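PDB 3MXQ: sensor protein from Vibrio cholerae O1 biovar El Tor, which probably works as a sensor histidine kinase, using ATP to phosphorylate a protein histidine in a phosphorelay, and is represented here by its N-terminal PAS sensor domain. Local coordinates for residues L35-N40 with I44-E49; V55-E60 with L68-E73; K79-T84 with S92-E97; P126-S129 with T133-H136. All blocks are in the same frame, centred on the assembly; numbering follows the deposited sequence.

Overall arrangement
The four contacts follow one another along the chain, each closing a local loop, and none nests within or crosses another. After the N-terminal helix 13-31, contact 1 joins strands 34-39 and 44-47 at one side of the antiparallel PAS sheet. Contact 2 folds the segment after helix 49-53 back onto the end of helix 67-70, touching contact 1 where Ile44 meets Leu70. Contact 3 links helix 75-88 to strand 92-95 at the other edge of the sheet, and meets contact 2 through Leu68 and Lys79. Contact 4 closes the hairpin of strands 118-128 and 134-145. Strand 134-145 lies beside strand 34-39, where Asn40 ND2 probably bonds Ile134 O, bringing contacts 1 and 4 together.

Contact 1 (L35-N40 with I44-E49); sequences LCIVRN and IVKVNE
The flat carboxamide of Asn48 has Leu35 CB over one of its faces, 3.5 Å from ND2, while OD1 bonds Ser25 of the second subunit. Asn48 occupies the position just before helix 49-53, but its side chain makes no capping bond there. The backbones run antiparallel, their strand axes inclined at 163°. Asn48 N donates to Leu35 O at 2.9 Å. Ile37 is gripped at both polar atoms: its N reaches Lys46 O at 2.8 Å, and its O receives Val45 N at 2.9 Å. On the face carrying Ile37, its CG1 stands beside the aliphatic start of Lys46, 3.8 Å from CB, and the two side chains point the same way; Leu22 of the second subunit packs on both. The other face carries Cys36, Val38 and Ile44. Ile44 CG1 stands beside the backbone N (chi1 -67°), within 4.1 Å of Cys36 SG and 4.2 Å of Val38 CG1, and helix 67-70 covers this side through Ile67. Val45 instead turns CG2 to the backbone of Arg39, whose guanidinium pairs with Asp41. Since Val45 and Lys46 both lie opposite Ile37, this is a classic beta bulge in the first hairpin of the PAS fold.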
loop_
_atom_site.group_PDB
_atom_site.type_symbol
_atom_site.label_atom_id
_atom_site.label_comp_id
_atom_site.label_asym_id
_atom_site.label_seq_id
_atom_site.Cartn_x
_atom_site.Cartn_y
_atom_site.Cartn_z
ATOM N N LEU A 35 12.861 -7.313 1.905
ATOM C CA LEU A 35 13.079 -6.727 3.220
ATOM C C LEU A 35 13.620 -7.755 4.178
ATOM O O LEU A 35 13.102 -8.868 4.264
ATOM C CB LEU A 35 11.790 -6.136 3.787
ATOM C CG LEU A 35 11.985 -5.586 5.205
ATOM C CD1 LEU A 35 11.439 -4.159 5.365
ATOM C CD2 LEU A 35 11.417 -6.537 6.261
ATOM N N CYS A 36 14.642 -7.355 4.925
ATOM C CA CYS A 36 15.341 -8.247 5.828
ATOM C C CYS A 36 15.813 -7.497 7.067
ATOM O O CYS A 36 16.417 -6.441 6.943
ATOM C CB CYS A 36 16.543 -8.801 5.088
ATOM S SG CYS A 36 17.484 -9.915 6.076
ATOM N N ILE A 37 15.542 -8.015 8.257
ATOM C CA ILE A 37 16.103 -7.390 9.456
ATOM C C ILE A 37 17.233 -8.266 9.969
ATOM O O ILE A 37 17.077 -9.488 10.095
ATOM C CB ILE A 37 15.080 -7.211 10.639
ATOM C CG1 ILE A 37 13.695 -6.751 10.178
ATOM C CG2 ILE A 37 15.643 -6.265 11.716
ATOM C CD1 ILE A 37 13.634 -5.347 9.633
ATOM N N VAL A 38 18.355 -7.646 10.302
ATOM C CA VAL A 38 19.455 -8.399 10.872
ATOM C C VAL A 38 19.899 -7.855 12.207
ATOM O O VAL A 38 19.873 -6.653 12.444
ATOM C CB VAL A 38 20.641 -8.493 9.902
ATOM C CG1 VAL A 38 20.130 -8.913 8.551
ATOM C CG2 VAL A 38 21.370 -7.170 9.786
ATOM N N ARG A 39 20.291 -8.763 13.084
ATOM C CA ARG A 39 20.887 -8.414 14.353
ATOM C C ARG A 39 22.234 -7.760 14.045
ATOM O O ARG A 39 22.673 -7.766 12.888
ATOM C CB ARG A 39 21.068 -9.689 15.159
ATOM C CG ARG A 39 20.693 -9.574 16.613
ATOM C CD ARG A 39 20.374 -10.945 17.207
ATOM N NE ARG A 39 21.523 -11.854 17.247
ATOM C CZ ARG A 39 21.430 -13.183 17.308
ATOM N NH1 ARG A 39 20.246 -13.782 17.324
ATOM N NH2 ARG A 39 22.528 -13.923 17.344
ATOM N N ASN A 40 22.893 -7.175 15.041
ATOM C CA ASN A 40 24.159 -6.493 14.759
ATOM C C ASN A 40 25.337 -7.452 14.584
ATOM O O ASN A 40 26.452 -7.027 14.287
ATOM C CB ASN A 40 24.457 -5.370 15.768
ATOM C CG ASN A 40 24.565 -5.861 17.212
ATOM O OD1 ASN A 40 24.661 -7.061 17.489
ATOM N ND2 ASN A 40 24.550 -4.917 18.143
ATOM N N ILE A 44 20.060 -13.196 10.811
ATOM C CA ILE A 44 18.753 -12.810 10.280
ATOM C C ILE A 44 17.630 -13.038 11.280
ATOM O O ILE A 44 17.494 -14.111 11.862
ATOM C CB ILE A 44 18.440 -13.515 8.945
ATOM C CG1 ILE A 44 19.400 -13.025 7.864
ATOM C CG2 ILE A 44 16.995 -13.249 8.507
ATOM C CD1 ILE A 44 19.595 -13.996 6.747
ATOM N N VAL A 45 16.824 -12.006 11.466
ATOM C CA VAL A 45 15.772 -12.028 12.467
ATOM C C VAL A 45 14.397 -12.141 11.817
ATOM O O VAL A 45 13.562 -12.901 12.266
ATOM C CB VAL A 45 15.849 -10.771 13.350
ATOM C CG1 VAL A 45 14.654 -10.693 14.283
ATOM C CG2 VAL A 45 17.143 -10.778 14.147
ATOM N N LYS A 46 14.170 -11.367 10.763
ATOM C CA LYS A 46 12.888 -11.328 10.078
ATOM C C LYS A 46 13.138 -11.116 8.605
ATOM O O LYS A 46 14.112 -10.464 8.218
ATOM C CB LYS A 46 12.020 -10.180 10.615
ATOM C CG LYS A 46 10.875 -9.749 9.679
ATOM C CD LYS A 46 9.865 -8.873 10.398
ATOM C CE LYS A 46 8.547 -8.799 9.630
ATOM N NZ LYS A 46 7.704 -10.021 9.822
ATOM N N VAL A 47 12.228 -11.628 7.785
ATOM C CA VAL A 47 12.362 -11.523 6.353
ATOM C C VAL A 47 10.990 -11.509 5.646
ATOM O O VAL A 47 10.094 -12.248 6.019
ATOM C CB VAL A 47 13.310 -12.646 5.854
ATOM C CG1 VAL A 47 12.862 -14.003 6.368
ATOM C CG2 VAL A 47 13.408 -12.657 4.367
ATOM N N ASN A 48 10.833 -10.615 4.670
ATOM C CA ASN A 48 9.762 -10.639 3.653
ATOM C C ASN A 48 9.466 -11.972 3.021
ATOM O O ASN A 48 10.373 -12.763 2.774
ATOM C CB ASN A 48 10.216 -9.817 2.459
ATOM C CG ASN A 48 9.584 -8.497 2.406
ATOM O OD1 ASN A 48 8.837 -8.120 3.300
ATOM N ND2 ASN A 48 9.870 -7.762 1.352
ATOM N N GLU A 49 8.202 -12.167 2.675
ATOM C CA GLU A 49 7.776 -13.216 1.749
ATOM C C GLU A 49 8.427 -12.935 0.396
ATOM O O GLU A 49 8.920 -13.838 -0.252
ATOM C CB GLU A 49 6.236 -13.224 1.622
ATOM C CG GLU A 49 5.632 -14.480 0.962
ATOM C CD GLU A 49 4.085 -14.559 1.063
ATOM O OE1 GLU A 49 3.468 -13.794 1.863
ATOM O OE2 GLU A 49 3.486 -15.400 0.333
#

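Contact 2 (V55-E60 with L68-E73); sequences VIFDGE and LELFPE
This is an apolar contact at the surface of the PAS domain, built on aromatic rings, in which the segment leading into helix 59-62 meets the C-terminal end of helix 67-70. Phe57 has the largest share of it. Leu70 CD2 sits over one face of its ring, offset toward the rim, in a CH-pi contact 3.8 Å from the ring centroid. Ile56 CG1, from the same segment as Phe57, covers the centre of the opposite face, so the ring is sandwiched between two aliphatic groups. At the ring's edge and in its plane lie Leu70 O, 3.3 Å from Phe57 CE1, and Phe71 CZ, 3.9 Å from Phe57 CD1. Phe57 and Phe71 form an offset edge-to-face pair, the edge of Phe57 directed at the face of Phe71, with centroids 5.6 Å apart and planes at 64°. The two side chains come from opposing directions and run past one another. Phe71 holds its ring beside its own backbone N (chi1 -58°), which carries the far end back toward the other segment; there Val55 CG1 comes within 3.7 Å of CE2, the valine crossing the phenylalanine at about a right angle. Met62 of helix 59-62 touches all four of these side chains, Leu102 and Leu103 from a loop pack on Phe71 and Val55, and Leu68, nearly one turn before Phe71, packs on Ala75 and Leu78 of helix 75-88.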
loop_
_atom_site.group_PDB
_atom_site.type_symbol
_atom_site.label_atom_id
_atom_site.label_comp_id
_atom_site.label_asym_id
_atom_site.label_seq_id
_atom_site.Cartn_x
_atom_site.Cartn_y
_atom_site.Cartn_z
ATOM N N VAL A 55 15.152 -15.798 -3.388
ATOM C CA VAL A 55 16.388 -16.471 -3.051
ATOM C C VAL A 55 16.138 -17.961 -3.055
ATOM O O VAL A 55 14.986 -18.401 -3.007
ATOM C CB VAL A 55 16.952 -16.025 -1.684
ATOM C CG1 VAL A 55 17.441 -14.601 -1.758
ATOM C CG2 VAL A 55 15.921 -16.171 -0.580
ATOM N N ILE A 56 17.223 -18.728 -3.121
ATOM C CA ILE A 56 17.150 -20.187 -3.066
ATOM C C ILE A 56 16.590 -20.674 -1.736
ATOM O O ILE A 56 15.931 -21.705 -1.671
ATOM C CB ILE A 56 18.513 -20.838 -3.330
ATOM C CG1 ILE A 56 19.615 -20.119 -2.542
ATOM C CG2 ILE A 56 18.802 -20.845 -4.824
ATOM C CD1 ILE A 56 21.034 -20.614 -2.845
ATOM N N PHE A 57 16.828 -19.911 -0.681
ATOM C CA PHE A 57 16.346 -20.282 0.636
ATOM C C PHE A 57 14.880 -19.902 0.846
ATOM O O PHE A 57 14.313 -19.096 0.098
ATOM C CB PHE A 57 17.225 -19.652 1.720
ATOM C CG PHE A 57 18.698 -19.736 1.432
ATOM C CD1 PHE A 57 19.454 -18.578 1.288
ATOM C CD2 PHE A 57 19.326 -20.975 1.281
ATOM C CE1 PHE A 57 20.817 -18.646 1.011
ATOM C CE2 PHE A 57 20.683 -21.051 1.003
ATOM C CZ PHE A 57 21.433 -19.880 0.870
ATOM N N ASP A 58 14.276 -20.524 1.856
ATOM C CA ASP A 58 12.952 -20.162 2.329
ATOM C C ASP A 58 13.068 -19.627 3.751
ATOM O O ASP A 58 14.013 -19.968 4.471
ATOM C CB ASP A 58 11.967 -21.342 2.227
ATOM C CG ASP A 58 12.279 -22.480 3.202
ATOM O OD1 ASP A 58 12.179 -22.266 4.431
ATOM O OD2 ASP A 58 12.583 -23.606 2.739
ATOM N N GLY A 59 12.100 -18.790 4.134
ATOM C CA GLY A 59 12.091 -18.068 5.405
ATOM C C GLY A 59 12.404 -18.896 6.627
ATOM O O GLY A 59 13.174 -18.470 7.477
ATOM N N GLU A 60 11.813 -20.083 6.719
ATOM C CA GLU A 60 12.055 -20.964 7.857
ATOM C C GLU A 60 13.550 -21.232 8.043
ATOM O O GLU A 60 14.069 -21.128 9.152
ATOM C CB GLU A 60 11.274 -22.274 7.704
ATOM N N LEU A 68 25.881 -13.057 6.023
ATOM C CA LEU A 68 27.200 -13.093 5.420
ATOM C C LEU A 68 27.583 -14.513 5.048
ATOM O O LEU A 68 28.276 -14.725 4.060
ATOM C CB LEU A 68 28.238 -12.441 6.343
ATOM C CG LEU A 68 27.950 -10.978 6.727
ATOM C CD1 LEU A 68 28.932 -10.471 7.748
ATOM C CD2 LEU A 68 27.955 -10.050 5.525
ATOM N N GLU A 69 27.103 -15.486 5.815
ATOM C CA GLU A 69 27.324 -16.894 5.476
ATOM C C GLU A 69 26.363 -17.403 4.395
ATOM O O GLU A 69 26.736 -18.254 3.585
ATOM C CB GLU A 69 27.259 -17.778 6.723
ATOM C CG GLU A 69 28.368 -17.481 7.735
ATOM C CD GLU A 69 28.192 -18.206 9.066
ATOM O OE1 GLU A 69 27.040 -18.534 9.439
ATOM O OE2 GLU A 69 29.216 -18.440 9.748
ATOM N N LEU A 70 25.141 -16.870 4.375
ATOM C CA LEU A 70 24.115 -17.319 3.437
ATOM C C LEU A 70 24.328 -16.784 2.036
ATOM O O LEU A 70 23.887 -17.387 1.067
ATOM C CB LEU A 70 22.715 -16.962 3.933
ATOM C CG LEU A 70 22.128 -17.866 5.025
ATOM C CD1 LEU A 70 20.868 -17.274 5.624
ATOM C CD2 LEU A 70 21.850 -19.278 4.506
ATOM N N PHE A 71 25.011 -15.653 1.925
ATOM C CA PHE A 71 25.259 -15.058 0.618
ATOM C C PHE A 71 26.707 -14.663 0.460
ATOM O O PHE A 71 26.995 -13.501 0.206
ATOM C CB PHE A 71 24.364 -13.842 0.411
ATOM C CG PHE A 71 22.914 -14.152 0.524
ATOM C CD1 PHE A 71 22.218 -13.846 1.690
ATOM C CD2 PHE A 71 22.243 -14.776 -0.522
ATOM C CE1 PHE A 71 20.867 -14.154 1.808
ATOM C CE2 PHE A 71 20.893 -15.089 -0.414
ATOM C CZ PHE A 71 20.205 -14.778 0.752
ATOM N N PRO A 72 27.626 -15.636 0.591
ATOM C CA PRO A 72 29.050 -15.341 0.731
ATOM C C PRO A 72 29.624 -14.461 -0.381
ATOM O O PRO A 72 30.393 -13.548 -0.093
ATOM C CB PRO A 72 29.695 -16.723 0.730
ATOM C CG PRO A 72 28.693 -17.621 0.113
ATOM C CD PRO A 72 27.380 -17.087 0.524
ATOM N N GLU A 73 29.239 -14.707 -1.629
ATOM C CA GLU A 73 29.730 -13.907 -2.747
ATOM C C GLU A 73 29.368 -12.432 -2.642
ATOM O O GLU A 73 29.784 -11.636 -3.467
ATOM C CB GLU A 73 29.190 -14.448 -4.058
ATOM C CG GLU A 73 29.791 -15.765 -4.498
ATOM C CD GLU A 73 28.878 -16.496 -5.467
ATOM O OE1 GLU A 73 29.351 -16.866 -6.564
ATOM O OE2 GLU A 73 27.679 -16.686 -5.138
#

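Contact 3 (K79-T84 with S92-E97); sequences KRKIDT and SFSSWE
Lys81 swings CG beside its backbone N (chi1 -67°) and bends again at chi2 (-60°) before running out extended, which carries its ammonium group from helix 75-88 across to Ser94 and Glu97. The contact spans the helix and the edge strand 92-95 of the PAS fold. Ser94 turns OG between its own backbone N and carbonyl carbon (chi1 63°), and Lys81 NZ donates to that OG at 2.7 Å. A second, weaker bond from Lys81 NZ reaches Glu97 OE2 at 3.5 Å as part of a salt bridge, the two side chains crossing at about a right angle. One ammonium group thus spans a neutral hydroxyl and a carboxylate beyond the strand's end, a pairing that probably steadies its positive charge. The contact is small and polar, and lies at the surface. Glu97 is also tied through its backbone N to Tyr77 OH of helix 75-88, while Ser94 exchanges backbone bonds with Leu122 in strand 118-128. Elsewhere on the helix, Lys79 NZ forms a salt bridge with Asp83 OD2 at 3.0 Å. At the next residue, Arg80 O accepts from Thr84 N and Thr84 OG1, one turn further on, which approach it from opposite faces of the carbonyl plane.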
loop_
_atom_site.group_PDB
_atom_site.type_symbol
_atom_site.label_atom_id
_atom_site.label_comp_id
_atom_site.label_asym_id
_atom_site.label_seq_id
_atom_site.Cartn_x
_atom_site.Cartn_y
_atom_site.Cartn_z
ATOM N N LYS A 79 28.739 -6.382 4.395
ATOM C CA LYS A 79 29.365 -6.028 5.660
ATOM C C LYS A 79 29.762 -4.558 5.687
ATOM O O LYS A 79 29.608 -3.891 6.713
ATOM C CB LYS A 79 30.570 -6.910 5.951
ATOM C CG LYS A 79 31.048 -6.830 7.404
ATOM C CD LYS A 79 32.179 -7.812 7.694
ATOM C CE LYS A 79 32.465 -7.903 9.178
ATOM N NZ LYS A 79 33.234 -6.727 9.662
ATOM N N ARG A 80 30.253 -4.041 4.564
ATOM C CA ARG A 80 30.623 -2.638 4.520
ATOM C C ARG A 80 29.388 -1.755 4.673
ATOM O O ARG A 80 29.419 -0.732 5.348
ATOM C CB ARG A 80 31.403 -2.284 3.251
ATOM C CG ARG A 80 32.017 -0.885 3.306
ATOM C CD ARG A 80 32.899 -0.572 2.121
ATOM N NE ARG A 80 34.192 -1.269 2.192
ATOM C CZ ARG A 80 35.187 -0.961 3.034
ATOM N NH1 ARG A 80 35.057 0.024 3.919
ATOM N NH2 ARG A 80 36.310 -1.658 3.010
ATOM N N LYS A 81 28.299 -2.167 4.048
ATOM C CA LYS A 81 27.060 -1.442 4.144
ATOM C C LYS A 81 26.474 -1.499 5.549
ATOM O O LYS A 81 26.102 -0.466 6.105
ATOM C CB LYS A 81 26.074 -1.971 3.123
ATOM C CG LYS A 81 26.479 -1.697 1.714
ATOM C CD LYS A 81 26.598 -0.218 1.486
ATOM C CE LYS A 81 26.364 0.101 0.024
ATOM N NZ LYS A 81 26.029 1.537 -0.180
ATOM N N ILE A 82 26.398 -2.691 6.127
ATOM C CA ILE A 82 25.822 -2.834 7.457
ATOM C C ILE A 82 26.691 -2.142 8.503
ATOM O O ILE A 82 26.190 -1.485 9.417
ATOM C CB ILE A 82 25.605 -4.304 7.811
ATOM C CG1 ILE A 82 24.561 -4.916 6.873
ATOM C CG2 ILE A 82 25.131 -4.452 9.256
ATOM C CD1 ILE A 82 24.720 -6.400 6.690
ATOM N N ASP A 83 28.003 -2.267 8.348
ATOM C CA ASP A 83 28.926 -1.661 9.295
ATOM C C ASP A 83 28.893 -0.141 9.233
ATOM O O ASP A 83 28.969 0.517 10.270
ATOM C CB ASP A 83 30.328 -2.231 9.119
ATOM C CG ASP A 83 30.437 -3.658 9.649
ATOM O OD1 ASP A 83 29.431 -4.179 10.173
ATOM O OD2 ASP A 83 31.519 -4.272 9.549
ATOM N N THR A 84 28.732 0.405 8.028
ATOM C CA THR A 84 28.555 1.843 7.849
ATOM C C THR A 84 27.406 2.327 8.724
ATOM O O THR A 84 27.580 3.231 9.539
ATOM C CB THR A 84 28.345 2.211 6.366
ATOM O OG1 THR A 84 29.494 1.792 5.627
ATOM C CG2 THR A 84 28.179 3.706 6.173
ATOM N N SER A 92 21.370 4.709 4.896
ATOM C CA SER A 92 22.032 4.977 3.628
ATOM C C SER A 92 21.172 4.437 2.496
ATOM O O SER A 92 20.416 3.487 2.678
ATOM C CB SER A 92 23.411 4.321 3.596
ATOM O OG SER A 92 23.294 2.942 3.281
ATOM N N PHE A 93 21.286 5.060 1.333
ATOM C CA PHE A 93 20.567 4.630 0.150
ATOM C C PHE A 93 21.461 4.786 -1.069
ATOM O O PHE A 93 21.982 5.866 -1.326
ATOM C CB PHE A 93 19.281 5.437 -0.026
ATOM C CG PHE A 93 18.432 4.982 -1.183
ATOM C CD1 PHE A 93 17.455 4.012 -1.008
ATOM C CD2 PHE A 93 18.602 5.530 -2.452
ATOM C CE1 PHE A 93 16.664 3.589 -2.085
ATOM C CE2 PHE A 93 17.815 5.102 -3.534
ATOM C CZ PHE A 93 16.850 4.137 -3.344
ATOM N N SER A 94 21.636 3.700 -1.814
ATOM C CA SER A 94 22.441 3.723 -3.024
ATOM C C SER A 94 22.075 2.547 -3.908
ATOM O O SER A 94 21.461 1.583 -3.446
ATOM C CB SER A 94 23.923 3.634 -2.671
ATOM O OG SER A 94 24.201 2.399 -2.026
ATOM N N SER A 95 22.459 2.621 -5.178
ATOM C CA SER A 95 22.300 1.493 -6.068
ATOM C C SER A 95 23.241 0.401 -5.600
ATOM O O SER A 95 24.195 0.675 -4.877
ATOM C CB SER A 95 22.587 1.891 -7.514
ATOM O OG SER A 95 23.810 2.589 -7.630
ATOM N N TRP A 96 22.950 -0.840 -5.972
ATOM C CA TRP A 96 23.818 -1.945 -5.618
ATOM C C TRP A 96 25.039 -1.890 -6.520
ATOM O O TRP A 96 24.934 -2.113 -7.722
ATOM C CB TRP A 96 23.086 -3.272 -5.760
ATOM C CG TRP A 96 23.850 -4.415 -5.200
ATOM C CD1 TRP A 96 24.954 -4.999 -5.737
ATOM C CD2 TRP A 96 23.569 -5.122 -3.995
ATOM N NE1 TRP A 96 25.386 -6.017 -4.940
ATOM C CE2 TRP A 96 24.553 -6.119 -3.860
ATOM C CE3 TRP A 96 22.579 -5.012 -3.014
ATOM C CZ2 TRP A 96 24.581 -7.007 -2.784
ATOM C CZ3 TRP A 96 22.608 -5.894 -1.940
ATOM C CH2 TRP A 96 23.605 -6.878 -1.835
ATOM N N GLU A 97 26.194 -1.597 -5.927
ATOM C CA GLU A 97 27.406 -1.275 -6.692
ATOM C C GLU A 97 28.283 -2.465 -7.061
ATOM O O GLU A 97 29.032 -2.391 -8.037
ATOM C CB GLU A 97 28.245 -0.240 -5.950
ATOM C CG GLU A 97 27.448 0.974 -5.470
ATOM C CD GLU A 97 28.135 1.698 -4.335
ATOM O OE1 GLU A 97 29.354 1.981 -4.468
ATOM O OE2 GLU A 97 27.468 1.977 -3.315
#

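Contact 4 (P126-S129 with T133-H136); sequences PIHS and TIEH
Strands 126-128 and 134-136 pair antiparallel but strongly twisted, their short axes at 116°, and the register slips by one residue between Ile127 and His128. The slip is a beta bulge near the turn of the hairpin joining the last two strands of the PAS fold. Ile127 N donates to His136 O at 2.8 Å, whereas Glu135 N reaches Ile127 O only weakly, at 3.3 Å. Nearer the turn, Ser129 N meets Thr133 O at 2.7 Å in an almost straight bond. On one side of the sheet His128 and Ile134 lie side by side and point the same way. Ile134 CG1, placed beside its backbone N (chi1 -61°), comes over one face of the imidazole, 3.5 Å from His128 ND1. That ND1 also hydrogen-bonds Gly132 O within the turn, which ties the ring's rotation to the loop. Beyond the ring, the CD1 end of Ile134 reaches Pro126 CB at 3.7 Å. The opposite side carries Ile127 and His136, and Ala18 of the second subunit packs on Ile127; that subunit also bonds His128 N through its Asn15 OD1. At the turn end of the hairpin, Ser129 OG donates to Glu135 OE1 at 3.2 Å, arriving on the anti side of the carboxylate and 28° out of its plane.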
loop_
_atom_site.group_PDB
_atom_site.type_symbol
_atom_site.label_atom_id
_atom_site.label_comp_id
_atom_site.label_asym_id
_atom_site.label_seq_id
_atom_site.Cartn_x
_atom_site.Cartn_y
_atom_site.Cartn_z
ATOM N N PRO A 126 19.480 1.690 10.311
ATOM C CA PRO A 126 19.779 1.240 11.666
ATOM C C PRO A 126 18.530 1.271 12.529
ATOM O O PRO A 126 17.632 2.047 12.239
ATOM C CB PRO A 126 20.791 2.268 12.163
ATOM C CG PRO A 126 20.591 3.465 11.320
ATOM C CD PRO A 126 20.026 3.030 10.028
ATOM N N ILE A 127 18.463 0.413 13.547
ATOM C CA ILE A 127 17.347 0.426 14.509
ATOM C C ILE A 127 17.818 0.471 15.967
ATOM O O ILE A 127 18.401 -0.488 16.489
ATOM C CB ILE A 127 16.375 -0.768 14.314
ATOM C CG1 ILE A 127 15.830 -0.790 12.882
ATOM C CG2 ILE A 127 15.237 -0.698 15.343
ATOM C CD1 ILE A 127 15.013 -2.021 12.542
ATOM N N HIS A 128 17.530 1.589 16.618
ATOM C CA HIS A 128 18.009 1.853 17.964
ATOM C C HIS A 128 17.125 1.206 19.019
ATOM O O HIS A 128 15.893 1.249 18.933
ATOM C CB HIS A 128 18.059 3.356 18.213
ATOM C CG HIS A 128 18.884 4.113 17.218
ATOM N ND1 HIS A 128 20.194 4.464 17.453
ATOM C CD2 HIS A 128 18.580 4.597 15.992
ATOM C CE1 HIS A 128 20.664 5.127 16.410
ATOM N NE2 HIS A 128 19.705 5.220 15.509
ATOM N N SER A 129 17.760 0.611 20.021
ATOM C CA SER A 129 17.038 0.121 21.183
ATOM C C SER A 129 16.719 1.262 22.133
ATOM O O SER A 129 17.290 2.351 22.013
ATOM C CB SER A 129 17.864 -0.928 21.912
ATOM O OG SER A 129 17.816 -2.152 21.209
ATOM N N THR A 133 21.508 2.031 21.782
ATOM C CA THR A 133 22.357 1.135 21.002
ATOM C C THR A 133 21.661 0.602 19.767
ATOM O O THR A 133 20.474 0.284 19.804
ATOM C CB THR A 133 22.808 -0.073 21.854
ATOM O OG1 THR A 133 22.081 -0.080 23.102
ATOM C CG2 THR A 133 24.318 0.005 22.140
ATOM N N ILE A 134 22.406 0.510 18.673
ATOM C CA ILE A 134 21.885 -0.067 17.439
ATOM C C ILE A 134 22.051 -1.581 17.462
ATOM O O ILE A 134 23.152 -2.103 17.326
ATOM C CB ILE A 134 22.541 0.537 16.188
ATOM C CG1 ILE A 134 22.269 2.033 16.127
ATOM C CG2 ILE A 134 21.980 -0.100 14.938
ATOM C CD1 ILE A 134 23.084 2.760 15.083
ATOM N N GLU A 135 20.935 -2.277 17.627
ATOM C CA GLU A 135 20.957 -3.723 17.814
ATOM C C GLU A 135 20.441 -4.499 16.600
ATOM O O GLU A 135 20.711 -5.693 16.457
ATOM C CB GLU A 135 20.194 -4.107 19.091
ATOM C CG GLU A 135 20.812 -3.486 20.336
ATOM C CD GLU A 135 20.747 -4.381 21.561
ATOM O OE1 GLU A 135 19.620 -4.655 22.043
ATOM O OE2 GLU A 135 21.827 -4.793 22.056
ATOM N N HIS A 136 19.694 -3.816 15.740
ATOM C CA HIS A 136 19.292 -4.392 14.473
ATOM C C HIS A 136 19.507 -3.387 13.368
ATOM O O HIS A 136 19.510 -2.177 13.617
ATOM C CB HIS A 136 17.817 -4.776 14.488
ATOM C CG HIS A 136 17.446 -5.687 15.607
ATOM N ND1 HIS A 136 17.093 -5.221 16.854
ATOM C CD2 HIS A 136 17.373 -7.036 15.672
ATOM C CE1 HIS A 136 16.816 -6.247 17.640
ATOM N NE2 HIS A 136 16.975 -7.359 16.947
#